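Local coordinates for protein succinate-semialdehyde dehydrogenase (NAD(P)(+)) (Marinobacter aquaeolei, PDB 3RH9) that probably oxidises succinate semialdehyde to succinate with NAD+ or NADP+ as electron acceptor, as a member of the aldehyde dehydrogenase family, at residues A[11-15]-A[42-46]; A[39-43]-A[187-191]; A[406-412]-A[431-437]; A[260-266]-A[293-299]; A[112-116]-A[447-451]. All coordinates share one frame; numbering follows the deposited sequence.

Contact 1. Residues A[11-15]-A[42-46]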
# COMPACT_ATOMS: atom_id res chain seq x y z
N ASN A 11 -26.15 25.68 -6.06
CA ASN A 11 -26.61 24.36 -5.68
C ASN A 11 -25.92 23.93 -4.41
O ASN A 11 -24.74 23.58 -4.42
CB ASN A 11 -26.37 23.38 -6.80
CG ASN A 11 -27.23 23.67 -8.00
OD1 ASN A 11 -28.44 23.40 -7.99
ND2 ASN A 11 -26.62 24.23 -9.04
N LEU A 12 -26.66 24.00 -3.32
CA LEU A 12 -26.12 23.68 -2.01
C LEU A 12 -26.67 22.32 -1.64
O LEU A 12 -27.60 22.19 -0.86
CB LEU A 12 -26.55 24.75 -1.00
CG LEU A 12 -25.46 25.23 -0.03
CD1 LEU A 12 -25.08 24.10 0.91
CD2 LEU A 12 -24.23 25.75 -0.77
N THR A 13 -26.08 21.29 -2.22
CA THR A 13 -26.59 19.94 -2.06
C THR A 13 -25.54 19.01 -2.64
O THR A 13 -24.50 19.46 -3.13
CB THR A 13 -27.92 19.76 -2.81
OG1 THR A 13 -28.33 18.39 -2.76
CG2 THR A 13 -27.79 20.18 -4.26
N GLY A 14 -25.81 17.71 -2.60
CA GLY A 14 -24.88 16.74 -3.12
C GLY A 14 -24.82 16.71 -4.63
O GLY A 14 -25.47 17.49 -5.32
N TYR A 15 -24.03 15.79 -5.16
CA TYR A 15 -23.88 15.67 -6.59
C TYR A 15 -23.73 14.21 -6.94
O TYR A 15 -22.65 13.64 -6.79
CB TYR A 15 -22.66 16.43 -7.07
CG TYR A 15 -22.58 16.58 -8.58
CD1 TYR A 15 -21.97 15.61 -9.37
CD2 TYR A 15 -23.11 17.69 -9.20
CE1 TYR A 15 -21.89 15.75 -10.74
CE2 TYR A 15 -23.04 17.85 -10.58
CZ TYR A 15 -22.43 16.87 -11.34
OH TYR A 15 -22.36 17.05 -12.70
N LYS A 42 -26.12 26.59 5.42
CA LYS A 42 -26.71 25.38 5.96
C LYS A 42 -26.74 24.28 4.89
O LYS A 42 -27.53 24.34 3.94
CB LYS A 42 -28.11 25.66 6.49
CG LYS A 42 -28.15 26.54 7.74
CD LYS A 42 -29.59 26.85 8.14
CE LYS A 42 -29.84 26.72 9.65
NZ LYS A 42 -29.16 27.75 10.47
N VAL A 43 -25.89 23.28 5.06
CA VAL A 43 -25.74 22.20 4.10
C VAL A 43 -26.52 20.95 4.49
O VAL A 43 -26.55 20.57 5.66
CB VAL A 43 -24.25 21.83 3.94
CG1 VAL A 43 -24.06 20.93 2.73
CG2 VAL A 43 -23.42 23.08 3.79
N PRO A 44 -27.14 20.30 3.51
CA PRO A 44 -27.88 19.04 3.68
C PRO A 44 -27.03 17.92 4.27
O PRO A 44 -25.91 17.66 3.81
CB PRO A 44 -28.26 18.67 2.25
CG PRO A 44 -28.33 19.98 1.53
CD PRO A 44 -27.28 20.85 2.15
N SER A 45 -27.59 17.26 5.28
CA SER A 45 -26.93 16.16 5.96
C SER A 45 -27.40 14.85 5.33
O SER A 45 -28.37 14.22 5.78
CB SER A 45 -27.27 16.22 7.45
OG SER A 45 -26.42 15.39 8.21
N MSE A 46 -26.71 14.45 4.27
CA MSE A 46 -27.15 13.31 3.45
C MSE A 46 -27.09 11.98 4.18
O MSE A 46 -26.17 11.71 4.94
CB MSE A 46 -26.35 13.27 2.14
CG MSE A 46 -26.45 14.57 1.36
SE MSE A 46 -25.13 14.83 -0.07
CE MSE A 46 -24.63 16.66 0.43
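The CD1 methyl of L12 rests on V43, nearest to V43 CG2 at 3.5 Å, and the two side chains cross at about a right angle. L12 CD1 also lies beside CB and CG1 of V43, so the methyl meets the whole fork of the valine. Next along the chain, P44 turns its pyrrolidine ring to the other backbone: P44 CD lies 3.3 Å from L12 O, and P44 CG packs on T13 CA at 4.0 Å. The third pair is G14 with the selenomethionine M46. A bend at chi3 (-132°) lays the end of M46 along the glycine, with M46 CE 3.4 Å from G14 N and M46 SE 3.6 Å from G14 CA.

The touching parts of 11-15 and 42-46 run only 12° apart, yet they share no hydrogen bond; each backbone is held by other neighbours. V43 pairs with F29 across the hairpin 28-32/39-44, Y15 pairs with L209 and M46 with M211. T13 OG1 is hydrogen-bonded to D22 OD1, just beyond strand 19-21, while its carbon side meets P44. Beneath, L12 reaches I191 and V43 reaches L188 on helix 188-197. The contact thus brings the lead-in to hairpin 14-16/19-21 against the end of strand 39-44 of hairpin 28-32/39-44, at the outer edge of the Rossmann-like coenzyme-binding domain of an aldehyde dehydrogenase.

Contact 2. Residues A[39-43]-A[187-191]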
# COMPACT_ATOMS: atom_id res chain seq x y z
N VAL A 39 -22.89 31.74 11.31
CA VAL A 39 -23.22 30.70 10.35
C VAL A 39 -23.33 31.29 8.94
O VAL A 39 -24.03 32.28 8.73
CB VAL A 39 -24.55 30.02 10.76
CG1 VAL A 39 -25.20 29.34 9.58
CG2 VAL A 39 -24.30 29.05 11.92
N ILE A 40 -22.63 30.71 7.98
CA ILE A 40 -22.63 31.28 6.63
C ILE A 40 -23.35 30.39 5.62
O ILE A 40 -23.58 30.79 4.49
CB ILE A 40 -21.21 31.67 6.14
CG1 ILE A 40 -20.31 30.44 6.01
CG2 ILE A 40 -20.59 32.70 7.07
CD1 ILE A 40 -18.89 30.76 5.59
N ALA A 41 -23.73 29.20 6.06
CA ALA A 41 -24.43 28.29 5.18
C ALA A 41 -25.03 27.14 5.95
O ALA A 41 -24.53 26.76 7.01
CB ALA A 41 -23.48 27.77 4.11
N LYS A 42 -26.12 26.59 5.42
CA LYS A 42 -26.71 25.38 5.96
C LYS A 42 -26.74 24.28 4.89
O LYS A 42 -27.53 24.34 3.94
CB LYS A 42 -28.11 25.66 6.49
CG LYS A 42 -28.15 26.54 7.74
CD LYS A 42 -29.59 26.85 8.14
CE LYS A 42 -29.84 26.72 9.65
NZ LYS A 42 -29.16 27.75 10.47
N VAL A 43 -25.89 23.28 5.06
CA VAL A 43 -25.74 22.20 4.10
C VAL A 43 -26.52 20.95 4.49
O VAL A 43 -26.55 20.57 5.66
CB VAL A 43 -24.25 21.83 3.94
CG1 VAL A 43 -24.06 20.93 2.73
CG2 VAL A 43 -23.42 23.08 3.79
N PRO A 187 -17.24 22.45 3.46
CA PRO A 187 -17.93 21.81 2.34
C PRO A 187 -18.11 22.75 1.15
O PRO A 187 -18.29 22.29 0.02
CB PRO A 187 -19.30 21.48 2.92
CG PRO A 187 -19.36 22.13 4.27
CD PRO A 187 -18.20 23.02 4.41
N LEU A 188 -18.07 24.05 1.38
CA LEU A 188 -18.47 25.01 0.35
C LEU A 188 -17.44 25.12 -0.76
O LEU A 188 -17.78 25.42 -1.91
CB LEU A 188 -18.76 26.39 0.95
CG LEU A 188 -19.63 26.41 2.21
CD1 LEU A 188 -19.60 27.79 2.83
CD2 LEU A 188 -21.06 25.93 1.93
N THR A 189 -16.18 24.91 -0.43
CA THR A 189 -15.15 24.99 -1.44
C THR A 189 -15.41 23.80 -2.34
O THR A 189 -15.26 23.89 -3.56
CB THR A 189 -13.74 24.95 -0.83
OG1 THR A 189 -13.52 26.16 -0.11
CG2 THR A 189 -12.69 24.87 -1.91
N MSE A 190 -15.84 22.70 -1.73
CA MSE A 190 -16.09 21.48 -2.48
C MSE A 190 -17.28 21.69 -3.41
O MSE A 190 -17.24 21.33 -4.59
CB MSE A 190 -16.34 20.30 -1.53
CG MSE A 190 -16.19 18.96 -2.22
SE MSE A 190 -14.38 18.81 -2.97
CE MSE A 190 -14.75 17.74 -4.52
N ILE A 191 -18.33 22.29 -2.87
CA ILE A 191 -19.49 22.56 -3.69
C ILE A 191 -19.11 23.44 -4.88
O ILE A 191 -19.50 23.16 -6.01
CB ILE A 191 -20.64 23.16 -2.86
CG1 ILE A 191 -21.13 22.12 -1.85
CG2 ILE A 191 -21.78 23.56 -3.76
CD1 ILE A 191 -22.18 22.63 -0.94
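L188 and A41 form the close part of a strand-on-helix packing in which the hairpin strand 39-44 lies over helix 188-197 of the Rossmann-like coenzyme-binding domain. L188 CD2 comes to 3.7 Å from A41 CB, and the other methyl, L188 CD1, is also turned to the alanine. Both methyls of L188 thus face the single CB of A41, with I40 and V43 at the two ends of the fork. I40 comes in at one end: its CG1 sits between the backbone N and the carbonyl carbon (chi1 64°), and I40 CD1 thereby ends 4.1 Å from L188 CD1. V43 bounds the fork at the other end, its CG2 lying near both L188 CD2 and the ring atom CG of P187.

Shortening L188 to an alanine would probably open a gap under A41 and deprive both I40 and V43 of their main apolar partner on the helix.

The opposite side of the strand is loose. K42 is exposed and points away from the helix; its NZ makes a long, weak ion pair with D30, and V39 turns to strand 28-32. On the helix side, I94 of helix 88-99 also packs on L188, and E98 accepts a hydrogen bond from L188 N. Packing slackens again beyond the leucine, where V43 CG1 and I191 CD1 approach only to 4.5 Å.

Contact 3. Residues A[406-412]-A[431-437]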
# COMPACT_ATOMS: atom_id res chain seq x y z
N ILE A 406 19.32 14.20 14.79
CA ILE A 406 18.65 13.23 13.93
C ILE A 406 17.81 12.26 14.77
O ILE A 406 16.66 11.99 14.45
CB ILE A 406 19.62 12.44 13.04
CG1 ILE A 406 20.07 13.30 11.86
CG2 ILE A 406 18.97 11.15 12.56
CD1 ILE A 406 21.27 12.72 11.12
N ASP A 407 18.38 11.75 15.87
CA ASP A 407 17.58 10.91 16.75
C ASP A 407 16.42 11.74 17.31
O ASP A 407 15.32 11.23 17.48
CB ASP A 407 18.42 10.30 17.87
CG ASP A 407 19.35 9.20 17.37
OD1 ASP A 407 19.17 8.73 16.22
OD2 ASP A 407 20.28 8.81 18.11
N ALA A 408 16.68 13.01 17.57
CA ALA A 408 15.68 13.86 18.16
C ALA A 408 14.53 14.05 17.18
O ALA A 408 13.36 13.99 17.57
CB ALA A 408 16.28 15.19 18.54
N GLY A 409 14.86 14.25 15.91
CA GLY A 409 13.86 14.43 14.87
C GLY A 409 13.01 13.19 14.66
O GLY A 409 11.83 13.29 14.30
N ASN A 410 13.60 12.03 14.87
CA ASN A 410 12.91 10.78 14.64
C ASN A 410 12.12 10.35 15.87
O ASN A 410 11.44 9.32 15.85
CB ASN A 410 13.88 9.68 14.24
CG ASN A 410 14.42 9.85 12.84
OD1 ASN A 410 15.54 9.43 12.54
ND2 ASN A 410 13.63 10.45 11.96
N ASP A 411 12.21 11.14 16.93
CA ASP A 411 11.63 10.77 18.21
C ASP A 411 10.13 11.08 18.23
O ASP A 411 9.66 11.98 18.92
CB ASP A 411 12.38 11.51 19.32
CG ASP A 411 11.78 11.28 20.68
OD1 ASP A 411 11.34 10.13 20.95
OD2 ASP A 411 11.74 12.24 21.47
N THR A 412 9.39 10.32 17.42
CA THR A 412 7.98 10.59 17.14
C THR A 412 7.38 9.38 16.44
O THR A 412 8.09 8.59 15.82
CB THR A 412 7.79 11.87 16.26
OG1 THR A 412 6.48 11.87 15.65
CG2 THR A 412 8.87 11.96 15.16
N VAL A 431 21.68 13.83 6.97
CA VAL A 431 20.47 14.12 7.73
C VAL A 431 19.23 13.63 6.98
O VAL A 431 18.42 12.88 7.53
CB VAL A 431 20.33 15.61 8.09
CG1 VAL A 431 19.17 15.82 9.06
CG2 VAL A 431 21.62 16.12 8.71
N ALA A 432 19.08 14.03 5.72
CA ALA A 432 17.98 13.52 4.95
C ALA A 432 17.96 11.99 5.03
O ALA A 432 16.92 11.39 5.28
CB ALA A 432 18.08 13.96 3.53
N ALA A 433 19.12 11.36 4.84
CA ALA A 433 19.16 9.90 4.86
C ALA A 433 18.67 9.27 6.18
O ALA A 433 18.00 8.22 6.17
CB ALA A 433 20.55 9.40 4.49
N GLY A 434 19.01 9.89 7.30
CA GLY A 434 18.74 9.30 8.59
C GLY A 434 17.37 9.67 9.09
O GLY A 434 16.82 9.03 9.99
N LEU A 435 16.83 10.74 8.52
CA LEU A 435 15.50 11.21 8.88
C LEU A 435 14.46 10.33 8.26
O LEU A 435 14.37 10.25 7.05
CB LEU A 435 15.31 12.65 8.40
CG LEU A 435 15.89 13.73 9.31
CD1 LEU A 435 15.63 15.09 8.72
CD2 LEU A 435 15.32 13.65 10.71
N ARG A 436 13.68 9.64 9.09
CA ARG A 436 12.60 8.80 8.58
C ARG A 436 11.35 9.65 8.26
O ARG A 436 10.30 9.51 8.90
CB ARG A 436 12.26 7.70 9.58
CG ARG A 436 13.47 6.97 10.16
CD ARG A 436 13.67 5.62 9.49
NE ARG A 436 14.09 5.77 8.10
CZ ARG A 436 14.14 4.78 7.22
NH1 ARG A 436 13.79 3.55 7.57
NH2 ARG A 436 14.53 5.02 5.98
N PHE A 437 11.47 10.54 7.29
CA PHE A 437 10.35 11.36 6.86
C PHE A 437 10.19 11.30 5.35
O PHE A 437 11.15 11.18 4.60
CB PHE A 437 10.53 12.80 7.33
CG PHE A 437 10.39 12.96 8.80
CD1 PHE A 437 11.44 12.65 9.65
CD2 PHE A 437 9.19 13.38 9.35
CE1 PHE A 437 11.29 12.77 11.00
CE2 PHE A 437 9.04 13.50 10.71
CZ PHE A 437 10.08 13.20 11.53
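I406 reaches from helix 402-409 towards the end of helix 425-434, and its atoms meet that helix in succession. From CB the chain divides. The CG2 branch, anti to the backbone N, stands 4.0 Å from G434 O; CG1 takes the other direction (chi1 -77°) and packs on V431 CG1 at 3.9 Å. At the tip, CD1 lies 3.8 Å from V431 CA and near V431 CG2 as well. The isoleucine therefore fits along one face of the helix, where G434 has no side chain to keep the two backbones apart.

Past the helix ends the contact becomes more polar. The N410 side-chain amide faces the backbone of G434 and R436, its plane 18° from that of the F437 ring, and the two side chains slide past each other in opposite directions. G409 O lies at the edge of this ring and in its plane, 3.3 Å from F437 CZ, while T412 CG2 approaches CZ obliquely at 4.0 Å. R436 leads away and binds P147 O of the second subunit, whose Q478 also bonds to F437 O.

Both helices belong to the catalytic domain, and the F437 side chain is about 12 Å from that of E256, the predicted active-site residue. G409 O is hydrogen-bonded by R295 NH2, so the carbonyl accepts from a charged donor and also faces the ring edge, consistent with a polar seam at the helix end.

Contact 4. Residues A[260-266]-A[293-299]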
# COMPACT_ATOMS: atom_id res chain seq x y z
N ASN A 260 4.71 15.26 12.71
CA ASN A 260 5.34 16.06 13.76
C ASN A 260 6.66 16.56 13.19
O ASN A 260 7.74 16.07 13.56
CB ASN A 260 5.58 15.22 15.02
CG ASN A 260 5.93 16.06 16.23
OD1 ASN A 260 6.70 17.00 16.14
ND2 ASN A 260 5.38 15.69 17.39
N ALA A 261 6.58 17.53 12.29
CA ALA A 261 7.73 17.97 11.51
C ALA A 261 8.81 18.68 12.34
O ALA A 261 8.53 19.66 13.03
CB ALA A 261 7.29 18.83 10.33
N PRO A 262 10.06 18.19 12.24
CA PRO A 262 11.23 18.81 12.84
C PRO A 262 11.86 19.74 11.81
O PRO A 262 12.08 19.32 10.68
CB PRO A 262 12.17 17.63 13.08
CG PRO A 262 11.55 16.46 12.36
CD PRO A 262 10.42 16.95 11.54
N PHE A 263 12.11 20.98 12.19
CA PHE A 263 12.73 21.98 11.31
C PHE A 263 14.08 22.31 11.94
O PHE A 263 14.13 22.97 12.98
CB PHE A 263 11.83 23.20 11.25
CG PHE A 263 12.30 24.29 10.33
CD1 PHE A 263 13.34 25.14 10.70
CD2 PHE A 263 11.67 24.50 9.12
CE1 PHE A 263 13.76 26.16 9.85
CE2 PHE A 263 12.09 25.53 8.27
CZ PHE A 263 13.13 26.36 8.64
N ILE A 264 15.15 21.83 11.33
CA ILE A 264 16.46 21.77 11.99
C ILE A 264 17.43 22.82 11.45
O ILE A 264 17.58 22.95 10.24
CB ILE A 264 17.08 20.37 11.82
CG1 ILE A 264 16.19 19.31 12.47
CG2 ILE A 264 18.47 20.33 12.42
CD1 ILE A 264 16.58 17.92 12.13
N VAL A 265 18.10 23.54 12.35
CA VAL A 265 19.01 24.61 11.93
C VAL A 265 20.44 24.52 12.49
O VAL A 265 20.68 24.79 13.66
CB VAL A 265 18.46 25.99 12.31
CG1 VAL A 265 19.40 27.08 11.81
CG2 VAL A 265 17.05 26.19 11.77
N PHE A 266 21.40 24.18 11.64
CA PHE A 266 22.78 24.07 12.10
C PHE A 266 23.49 25.42 12.32
O PHE A 266 23.07 26.45 11.78
CB PHE A 266 23.58 23.12 11.21
CG PHE A 266 23.30 21.67 11.50
CD1 PHE A 266 24.00 21.01 12.49
CD2 PHE A 266 22.30 20.99 10.84
CE1 PHE A 266 23.74 19.69 12.77
CE2 PHE A 266 22.03 19.67 11.13
CZ PHE A 266 22.76 19.02 12.10
N ALA A 293 6.31 23.30 10.32
CA ALA A 293 7.30 22.94 11.31
C ALA A 293 6.55 22.81 12.64
O ALA A 293 5.68 23.63 12.93
CB ALA A 293 8.38 23.99 11.40
N ASN A 294 6.86 21.78 13.41
CA ASN A 294 6.24 21.63 14.71
C ASN A 294 7.28 21.72 15.82
O ASN A 294 7.02 22.24 16.90
CB ASN A 294 5.44 20.33 14.80
CG ASN A 294 4.57 20.27 16.04
OD1 ASN A 294 4.79 19.45 16.92
ND2 ASN A 294 3.61 21.15 16.12
N ARG A 295 8.47 21.20 15.52
CA ARG A 295 9.61 21.28 16.43
C ARG A 295 10.76 21.99 15.71
O ARG A 295 11.22 21.53 14.67
CB ARG A 295 10.02 19.88 16.88
CG ARG A 295 9.07 19.27 17.87
CD ARG A 295 9.35 17.82 18.07
NE ARG A 295 9.29 17.10 16.81
CZ ARG A 295 9.95 15.98 16.56
NH1 ARG A 295 10.72 15.47 17.51
NH2 ARG A 295 9.87 15.37 15.38
N ILE A 296 11.20 23.12 16.24
CA ILE A 296 12.31 23.84 15.63
C ILE A 296 13.58 23.57 16.42
O ILE A 296 13.74 24.06 17.53
CB ILE A 296 12.07 25.36 15.52
CG1 ILE A 296 10.96 25.69 14.51
CG2 ILE A 296 13.33 26.06 15.09
CD1 ILE A 296 9.60 25.37 14.98
N PHE A 297 14.46 22.76 15.86
CA PHE A 297 15.71 22.46 16.51
C PHE A 297 16.78 23.46 16.07
O PHE A 297 17.07 23.57 14.89
CB PHE A 297 16.16 21.03 16.19
CG PHE A 297 15.33 19.97 16.84
CD1 PHE A 297 14.24 19.42 16.18
CD2 PHE A 297 15.65 19.51 18.11
CE1 PHE A 297 13.48 18.43 16.78
CE2 PHE A 297 14.89 18.52 18.71
CZ PHE A 297 13.80 17.98 18.04
N VAL A 298 17.34 24.18 17.03
CA VAL A 298 18.39 25.14 16.72
C VAL A 298 19.68 24.87 17.49
O VAL A 298 19.67 24.57 18.69
CB VAL A 298 17.92 26.57 16.94
CG1 VAL A 298 19.04 27.53 16.59
CG2 VAL A 298 16.71 26.84 16.09
N HIS A 299 20.80 24.98 16.79
CA HIS A 299 22.09 24.77 17.40
C HIS A 299 22.41 25.85 18.43
O HIS A 299 22.18 27.04 18.21
CB HIS A 299 23.17 24.73 16.33
CG HIS A 299 24.45 24.14 16.81
ND1 HIS A 299 25.43 24.91 17.40
CD2 HIS A 299 24.90 22.87 16.82
CE1 HIS A 299 26.45 24.13 17.73
NE2 HIS A 299 26.15 22.89 17.39
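A261 O is gripped by two successive amides of the facing strand, N294 N at 2.7 Å and R295 N at 2.9 Å. N294 N lies in the carbonyl plane, and R295 N is tilted from it. The R295 side chain then returns to the same segment: a bend at chi3 (-57°) brings its guanidinium to N260, where NH2 donates to N260 O at 2.9 Å with the acceptor in the guanidinium plane. R295 NE makes a weak bond to N260 OD1, the amide standing 78° to the guanidinium. R295 NH1 also bonds weakly to A408 O at the end of helix 402-409, whose dipole probably favours the positive charge; Y385 adds a cation-pi contact. A leucine at R295 would probably leave N260 O and G409 O without their donor and the helix end without its balancing charge.

Beyond the arginine the backbones pair as parallel strands. F263 N bonds to R295 O at 2.7 Å, F297 N reaches F263 O from above its carbonyl plane, V265 N bonds to F297 O, and H299 N to V265 O at 3.1 Å.

Side chains alternate between the faces. P262, I264, R295 and F297 share one, with P262 CB at the edge of the F297 ring, 4.0 Å from CE1. F263, V265, I296 and V298 form the other; F263 CB touches A293 CB at 3.5 Å, and L278 of helix 271-283 covers F263 and I296. The strands run 15° apart, in a beta-alpha-beta unit of strand 262-265, helix 271-283 and strand 295-299, central to the parallel part of the catalytic-domain sheet.

Contact 5. Residues A[112-116]-A[447-451]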
# COMPACT_ATOMS: atom_id res chain seq x y z
N TYR A 112 -2.25 26.20 -6.70
CA TYR A 112 -1.57 24.98 -6.30
C TYR A 112 -2.35 23.72 -6.71
O TYR A 112 -1.77 22.76 -7.24
CB TYR A 112 -1.40 25.04 -4.80
CG TYR A 112 -0.76 23.84 -4.19
CD1 TYR A 112 0.62 23.65 -4.25
CD2 TYR A 112 -1.53 22.90 -3.52
CE1 TYR A 112 1.21 22.56 -3.68
CE2 TYR A 112 -0.94 21.80 -2.94
CZ TYR A 112 0.43 21.63 -3.02
OH TYR A 112 1.00 20.53 -2.44
N ALA A 113 -3.66 23.72 -6.46
CA ALA A 113 -4.55 22.63 -6.85
C ALA A 113 -4.53 22.39 -8.35
O ALA A 113 -4.61 21.25 -8.82
CB ALA A 113 -5.98 22.91 -6.39
N ALA A 114 -4.44 23.48 -9.11
CA ALA A 114 -4.51 23.40 -10.56
C ALA A 114 -3.33 22.64 -11.13
O ALA A 114 -3.44 22.02 -12.18
CB ALA A 114 -4.59 24.79 -11.15
N GLY A 115 -2.20 22.70 -10.44
CA GLY A 115 -0.95 22.15 -10.94
C GLY A 115 -0.88 20.63 -10.83
O GLY A 115 -0.02 19.99 -11.44
N PHE A 116 -1.78 20.07 -10.04
CA PHE A 116 -1.86 18.62 -9.93
C PHE A 116 -2.54 18.08 -11.17
O PHE A 116 -2.11 17.09 -11.77
CB PHE A 116 -2.61 18.22 -8.66
CG PHE A 116 -1.78 18.31 -7.43
CD1 PHE A 116 -0.82 17.34 -7.16
CD2 PHE A 116 -1.90 19.40 -6.57
CE1 PHE A 116 -0.03 17.43 -6.04
CE2 PHE A 116 -1.10 19.49 -5.44
CZ PHE A 116 -0.16 18.50 -5.18
N GLY A 447 6.71 23.01 0.93
CA GLY A 447 5.99 21.77 1.10
C GLY A 447 5.98 20.95 -0.16
O GLY A 447 6.78 21.18 -1.05
N PRO A 448 5.05 20.00 -0.26
CA PRO A 448 4.96 19.07 -1.39
C PRO A 448 4.63 19.75 -2.72
O PRO A 448 4.05 20.84 -2.74
CB PRO A 448 3.82 18.13 -0.98
CG PRO A 448 3.59 18.37 0.47
CD PRO A 448 4.00 19.78 0.74
N THR A 449 4.97 19.10 -3.83
CA THR A 449 4.70 19.65 -5.15
C THR A 449 4.15 18.57 -6.10
O THR A 449 4.47 17.39 -5.94
CB THR A 449 5.97 20.27 -5.74
OG1 THR A 449 5.60 21.26 -6.70
CG2 THR A 449 6.84 19.21 -6.39
N PRO A 450 3.32 18.96 -7.08
CA PRO A 450 2.68 17.96 -7.94
C PRO A 450 3.68 17.08 -8.66
O PRO A 450 3.39 15.93 -8.94
CB PRO A 450 1.89 18.81 -8.95
CG PRO A 450 1.69 20.10 -8.27
CD PRO A 450 2.94 20.33 -7.48
N GLU A 451 4.87 17.62 -8.92
CA GLU A 451 5.92 16.95 -9.67
C GLU A 451 6.69 15.87 -8.88
O GLU A 451 7.54 15.19 -9.44
CB GLU A 451 6.92 17.98 -10.16
CG GLU A 451 6.35 19.08 -11.06
CD GLU A 451 5.93 20.34 -10.29
OE1 GLU A 451 5.68 20.25 -9.07
OE2 GLU A 451 5.85 21.42 -10.91
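F116 and P450 bring the backbones closest, their CA atoms 5.0 Å apart, where helix 103-123 meets the irregular loop 447-451. The main feature is a proline-aromatic CH-pi contact, set where the loop passes from the catalytic-domain sheet back to the coenzyme-binding domain. P450 also packs on the helix backbone: its CB is 3.4 Å from G115 O. One turn earlier, Y112 extends with CG anti to the backbone N (chi1 178°) and points its hydroxyl at the loop. Y112 OH donates to P448 O at 3.1 Å, approaching well above the carbonyl plane, 67° out of it, although the oxygen lies near the plane of the tyrosine ring. The loop is braced internally by T449 OG1, which donates to E451 OE1 at 2.6 Å. T449 and E451 also pack on P136 of the second subunit. The P448 side chain is about 6 Å from that of E256, the predicted active-site residue, consistent with a place for the loop beside the catalytic centre. On the F116 ring, P450 CG sits 3.7 Å from the centroid and 4° off the normal, almost exactly over the centre of one face.

Contacts 1 and 2 share strand 39-44 and touch through L12 on I191 and L188; both are apolar, contact 1 partly buried at the edge of the coenzyme-binding domain and contact 2 buried between hairpin and helix. Contacts 3 and 4 lie together on the other side of the chain's centre from contacts 1 and 2, their own centres 11 Å apart, and R295 joins them through carbonyls of helix 402-409. Contact 4 is entirely buried and built on backbone bonds, whereas contact 3 combines aliphatic and aromatic packing with helix-end carbonyls. Contact 5, nearest the middle of the chain, is partly buried and relies on one tyrosine bond and a proline-ring contact. Contacts 3 and 5 also meet the second subunit.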